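Local coordinates for protein transcarboxylase 5S subunit (Propionibacterium freudenreichii subsp. shermanii, PDB 1RQB) that transfers a carboxyl group from the biotin of the 1.3S subunit to pyruvate, forming oxaloacetate in a cobalt-dependent step of the transcarboxylase complex, at residues 338-352 and 366-379. Residues are numbered along the deposited sequence; the frame is centred on the assembly and turned at random.
Sequences KMDEVMAEVPRVRKA and VGTQAVFNVMMGEY
A370 and V349 interlock as reciprocal knobs where helix 339-352 crosses helix 362-376, their axes over these segments 8.6 Å apart at closest approach. The A370 methyl enters the hole formed by V342, E345, V346 and V349, with its CB 3.9 Å from V346 CG2; V349 in turn fills the hole among V366, Q369, A370 and N373, its CG1 lying 3.7 Å from V366 CG1. Toward the start of 339-352, V342 and V374 cross nearly at right angles, CG2 to CG2 at 3.5 Å. One polar link spans the interface: N373 ND2 donates to E345 OE2 (3.1 Å, 176°), in its own amide plane but from above the carboxylate. E345 brings its carboxylate to N373 with CG anti to the backbone N (chi1 -177°) and a bend at chi2, while R348 grips OE1 side-on through NE and NH2. An alanine here would probably leave N373 ND2 without its acceptor and R348 without its charged mate. N373 OD1 accepts Q369 NE2, one turn earlier, and Y379 N from opposite faces, the second bond tying the following loop back. Helix 320-331 covers V342 and V346. This is knobs-into-holes packing between two helices of the conserved carboxylase domain, away from the cobalt site.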
# COMPACT_ATOMS: atom_id res chain seq x y z
N LYS A 338 -21.50 21.77 10.89
CA LYS A 338 -21.27 22.66 9.74
C LYS A 338 -20.01 22.22 8.99
O LYS A 338 -19.46 22.97 8.19
CB LYS A 338 -21.11 24.11 10.22
CG LYS A 338 -22.33 24.67 10.92
CD LYS A 338 -22.10 26.13 11.30
CE LYS A 338 -23.31 26.73 11.99
NZ LYS A 338 -23.08 28.17 12.31
N MSE A 339 -19.57 20.99 9.25
CA MSE A 339 -18.37 20.44 8.60
C MSE A 339 -18.58 20.43 7.08
O MSE A 339 -17.69 20.80 6.32
CB MSE A 339 -18.10 19.02 9.09
CG MSE A 339 -16.89 18.37 8.45
SE MSE A 339 -15.24 19.29 8.90
CE MSE A 339 -15.12 20.52 7.42
N ASP A 340 -19.75 19.99 6.65
CA ASP A 340 -20.05 19.92 5.21
C ASP A 340 -20.03 21.32 4.60
O ASP A 340 -19.75 21.48 3.41
CB ASP A 340 -21.42 19.27 4.98
CG ASP A 340 -21.43 17.79 5.35
OD1 ASP A 340 -20.62 17.03 4.78
OD2 ASP A 340 -22.24 17.40 6.22
N GLU A 341 -20.30 22.34 5.41
CA GLU A 341 -20.29 23.73 4.92
C GLU A 341 -18.86 24.24 4.83
O GLU A 341 -18.50 24.97 3.90
CB GLU A 341 -21.10 24.63 5.85
CG GLU A 341 -22.57 24.27 5.94
CD GLU A 341 -23.35 25.21 6.83
OE1 GLU A 341 -23.35 26.43 6.56
OE2 GLU A 341 -23.97 24.73 7.81
N VAL A 342 -18.04 23.87 5.80
CA VAL A 342 -16.63 24.29 5.85
C VAL A 342 -15.87 23.68 4.66
O VAL A 342 -14.98 24.32 4.10
CB VAL A 342 -15.95 23.84 7.15
CG1 VAL A 342 -14.45 24.04 7.06
CG2 VAL A 342 -16.51 24.63 8.32
N MSE A 343 -16.23 22.46 4.29
CA MSE A 343 -15.55 21.79 3.17
C MSE A 343 -15.90 22.46 1.85
O MSE A 343 -15.08 22.48 0.92
CB MSE A 343 -15.94 20.31 3.13
CG MSE A 343 -15.49 19.54 4.36
SE MSE A 343 -15.75 17.65 4.19
CE MSE A 343 -17.44 17.49 5.12
N ALA A 344 -17.10 23.01 1.74
CA ALA A 344 -17.49 23.69 0.50
C ALA A 344 -16.86 25.08 0.45
O ALA A 344 -16.75 25.69 -0.61
CB ALA A 344 -19.01 23.81 0.43
N GLU A 345 -16.42 25.55 1.61
CA GLU A 345 -15.81 26.88 1.75
C GLU A 345 -14.32 26.85 1.41
O GLU A 345 -13.78 27.82 0.88
CB GLU A 345 -16.02 27.40 3.18
CG GLU A 345 -15.51 28.81 3.45
CD GLU A 345 -16.23 29.87 2.63
OE1 GLU A 345 -17.46 29.75 2.46
OE2 GLU A 345 -15.56 30.82 2.16
N VAL A 346 -13.65 25.74 1.71
CA VAL A 346 -12.21 25.62 1.44
C VAL A 346 -11.89 26.01 -0.00
O VAL A 346 -11.04 26.85 -0.26
CB VAL A 346 -11.70 24.18 1.72
CG1 VAL A 346 -10.33 23.98 1.08
CG2 VAL A 346 -11.61 23.94 3.22
N PRO A 347 -12.58 25.39 -0.98
CA PRO A 347 -12.30 25.75 -2.37
C PRO A 347 -12.42 27.25 -2.64
O PRO A 347 -11.64 27.82 -3.40
CB PRO A 347 -13.34 24.94 -3.14
CG PRO A 347 -13.42 23.68 -2.33
CD PRO A 347 -13.46 24.21 -0.91
N ARG A 348 -13.41 27.89 -2.02
CA ARG A 348 -13.62 29.33 -2.24
C ARG A 348 -12.47 30.13 -1.64
O ARG A 348 -11.96 31.05 -2.28
CB ARG A 348 -14.98 29.77 -1.67
CG ARG A 348 -16.16 29.22 -2.48
CD ARG A 348 -17.54 29.72 -2.00
NE ARG A 348 -17.92 29.18 -0.70
CZ ARG A 348 -18.86 28.25 -0.53
NH1 ARG A 348 -19.52 27.76 -1.58
NH2 ARG A 348 -19.14 27.81 0.69
N VAL A 349 -12.04 29.78 -0.43
CA VAL A 349 -10.93 30.48 0.23
C VAL A 349 -9.64 30.25 -0.58
O VAL A 349 -8.88 31.18 -0.83
CB VAL A 349 -10.70 29.93 1.65
CG1 VAL A 349 -9.48 30.60 2.28
CG2 VAL A 349 -11.93 30.16 2.51
N ARG A 350 -9.41 29.00 -0.97
CA ARG A 350 -8.20 28.67 -1.73
C ARG A 350 -8.13 29.54 -2.99
O ARG A 350 -7.09 30.10 -3.32
CB ARG A 350 -8.18 27.19 -2.14
CG ARG A 350 -6.90 26.83 -2.87
CD ARG A 350 -6.85 25.38 -3.31
NE ARG A 350 -5.55 25.11 -3.92
CZ ARG A 350 -5.29 24.10 -4.74
NH1 ARG A 350 -6.24 23.24 -5.06
NH2 ARG A 350 -4.07 23.96 -5.25
N LYS A 351 -9.25 29.62 -3.70
CA LYS A 351 -9.33 30.42 -4.94
C LYS A 351 -9.00 31.88 -4.63
O LYS A 351 -8.25 32.52 -5.37
CB LYS A 351 -10.74 30.32 -5.54
CG LYS A 351 -10.97 31.23 -6.74
CD LYS A 351 -12.40 31.07 -7.26
CE LYS A 351 -12.69 32.04 -8.40
NZ LYS A 351 -11.70 31.92 -9.51
N ALA A 352 -9.57 32.40 -3.55
CA ALA A 352 -9.33 33.81 -3.18
C ALA A 352 -7.84 34.05 -2.94
O ALA A 352 -7.32 35.12 -3.26
CB ALA A 352 -10.13 34.16 -1.93
N VAL A 366 -5.49 28.17 5.23
CA VAL A 366 -6.73 28.18 4.45
C VAL A 366 -7.85 27.48 5.24
O VAL A 366 -8.98 27.95 5.27
CB VAL A 366 -6.55 27.48 3.09
CG1 VAL A 366 -7.91 27.25 2.44
CG2 VAL A 366 -5.71 28.35 2.18
N GLY A 367 -7.52 26.36 5.86
CA GLY A 367 -8.51 25.62 6.62
C GLY A 367 -9.10 26.45 7.75
O GLY A 367 -10.31 26.46 7.97
N THR A 368 -8.24 27.17 8.47
CA THR A 368 -8.69 28.00 9.59
C THR A 368 -9.60 29.12 9.08
O THR A 368 -10.68 29.35 9.64
CB THR A 368 -7.51 28.64 10.32
OG1 THR A 368 -6.74 27.61 10.94
CG2 THR A 368 -8.00 29.63 11.38
N GLN A 369 -9.17 29.81 8.03
CA GLN A 369 -9.97 30.91 7.48
C GLN A 369 -11.31 30.38 6.99
O GLN A 369 -12.33 31.07 7.06
CB GLN A 369 -9.22 31.60 6.34
CG GLN A 369 -9.90 32.86 5.85
CD GLN A 369 -10.16 33.83 6.99
OE1 GLN A 369 -9.26 34.13 7.77
NE2 GLN A 369 -11.40 34.31 7.10
N ALA A 370 -11.32 29.14 6.50
CA ALA A 370 -12.56 28.52 6.01
C ALA A 370 -13.52 28.32 7.19
O ALA A 370 -14.72 28.56 7.07
CB ALA A 370 -12.25 27.17 5.35
N VAL A 371 -12.98 27.88 8.32
CA VAL A 371 -13.81 27.66 9.52
C VAL A 371 -14.36 29.00 10.01
O VAL A 371 -15.51 29.08 10.44
CB VAL A 371 -12.98 27.02 10.65
CG1 VAL A 371 -13.82 26.94 11.92
CG2 VAL A 371 -12.52 25.63 10.23
N PHE A 372 -13.56 30.06 9.92
CA PHE A 372 -13.98 31.39 10.36
C PHE A 372 -15.12 31.92 9.49
O PHE A 372 -16.09 32.49 10.00
CB PHE A 372 -12.81 32.39 10.29
CG PHE A 372 -11.86 32.29 11.44
CD1 PHE A 372 -10.91 33.29 11.66
CD2 PHE A 372 -11.90 31.21 12.32
CE1 PHE A 372 -10.02 33.21 12.73
CE2 PHE A 372 -11.01 31.13 13.39
CZ PHE A 372 -10.07 32.13 13.59
N ASN A 373 -15.00 31.75 8.18
CA ASN A 373 -16.03 32.24 7.26
C ASN A 373 -17.38 31.58 7.55
O ASN A 373 -18.42 32.24 7.50
CB ASN A 373 -15.63 31.95 5.81
CG ASN A 373 -14.50 32.84 5.35
OD1 ASN A 373 -13.93 33.59 6.14
ND2 ASN A 373 -14.17 32.77 4.06
N VAL A 374 -17.36 30.30 7.87
CA VAL A 374 -18.61 29.57 8.15
C VAL A 374 -19.19 30.01 9.50
O VAL A 374 -20.40 30.06 9.68
CB VAL A 374 -18.38 28.05 8.18
CG1 VAL A 374 -19.69 27.33 8.45
CG2 VAL A 374 -17.78 27.59 6.86
N MSE A 375 -18.31 30.35 10.43
CA MSE A 375 -18.72 30.74 11.78
C MSE A 375 -19.23 32.19 11.82
O MSE A 375 -20.43 32.43 11.94
CB MSE A 375 -17.55 30.61 12.76
CG MSE A 375 -17.00 29.21 12.91
SE MSE A 375 -18.22 28.00 13.79
CE MSE A 375 -19.30 27.49 12.28
N MSE A 376 -18.31 33.13 11.72
CA MSE A 376 -18.64 34.56 11.83
C MSE A 376 -18.87 35.22 10.47
O MSE A 376 -18.76 36.43 10.34
CB MSE A 376 -17.50 35.28 12.56
CG MSE A 376 -17.19 34.68 13.91
SE MSE A 376 -15.45 35.20 14.54
CE MSE A 376 -14.37 34.00 13.45
N GLY A 377 -19.20 34.44 9.45
CA GLY A 377 -19.44 35.05 8.16
C GLY A 377 -18.20 35.18 7.29
O GLY A 377 -17.07 35.12 7.77
N GLU A 378 -18.44 35.39 6.00
CA GLU A 378 -17.37 35.50 4.99
C GLU A 378 -16.40 36.64 5.30
O GLU A 378 -16.78 37.81 5.34
CB GLU A 378 -18.00 35.69 3.61
CG GLU A 378 -17.00 35.73 2.47
CD GLU A 378 -17.63 35.42 1.13
OE1 GLU A 378 -18.21 34.31 1.00
OE2 GLU A 378 -17.54 36.26 0.21
N TYR A 379 -15.15 36.25 5.50
CA TYR A 379 -14.02 37.16 5.77
C TYR A 379 -14.38 38.25 6.78
O TYR A 379 -13.84 39.35 6.72
CB TYR A 379 -13.53 37.78 4.47
CG TYR A 379 -13.16 36.74 3.45
CD1 TYR A 379 -13.88 36.60 2.26
CD2 TYR A 379 -12.13 35.83 3.70
CE1 TYR A 379 -13.60 35.58 1.36
CE2 TYR A 379 -11.84 34.80 2.80
CZ TYR A 379 -12.57 34.68 1.64
OH TYR A 379 -12.31 33.65 0.77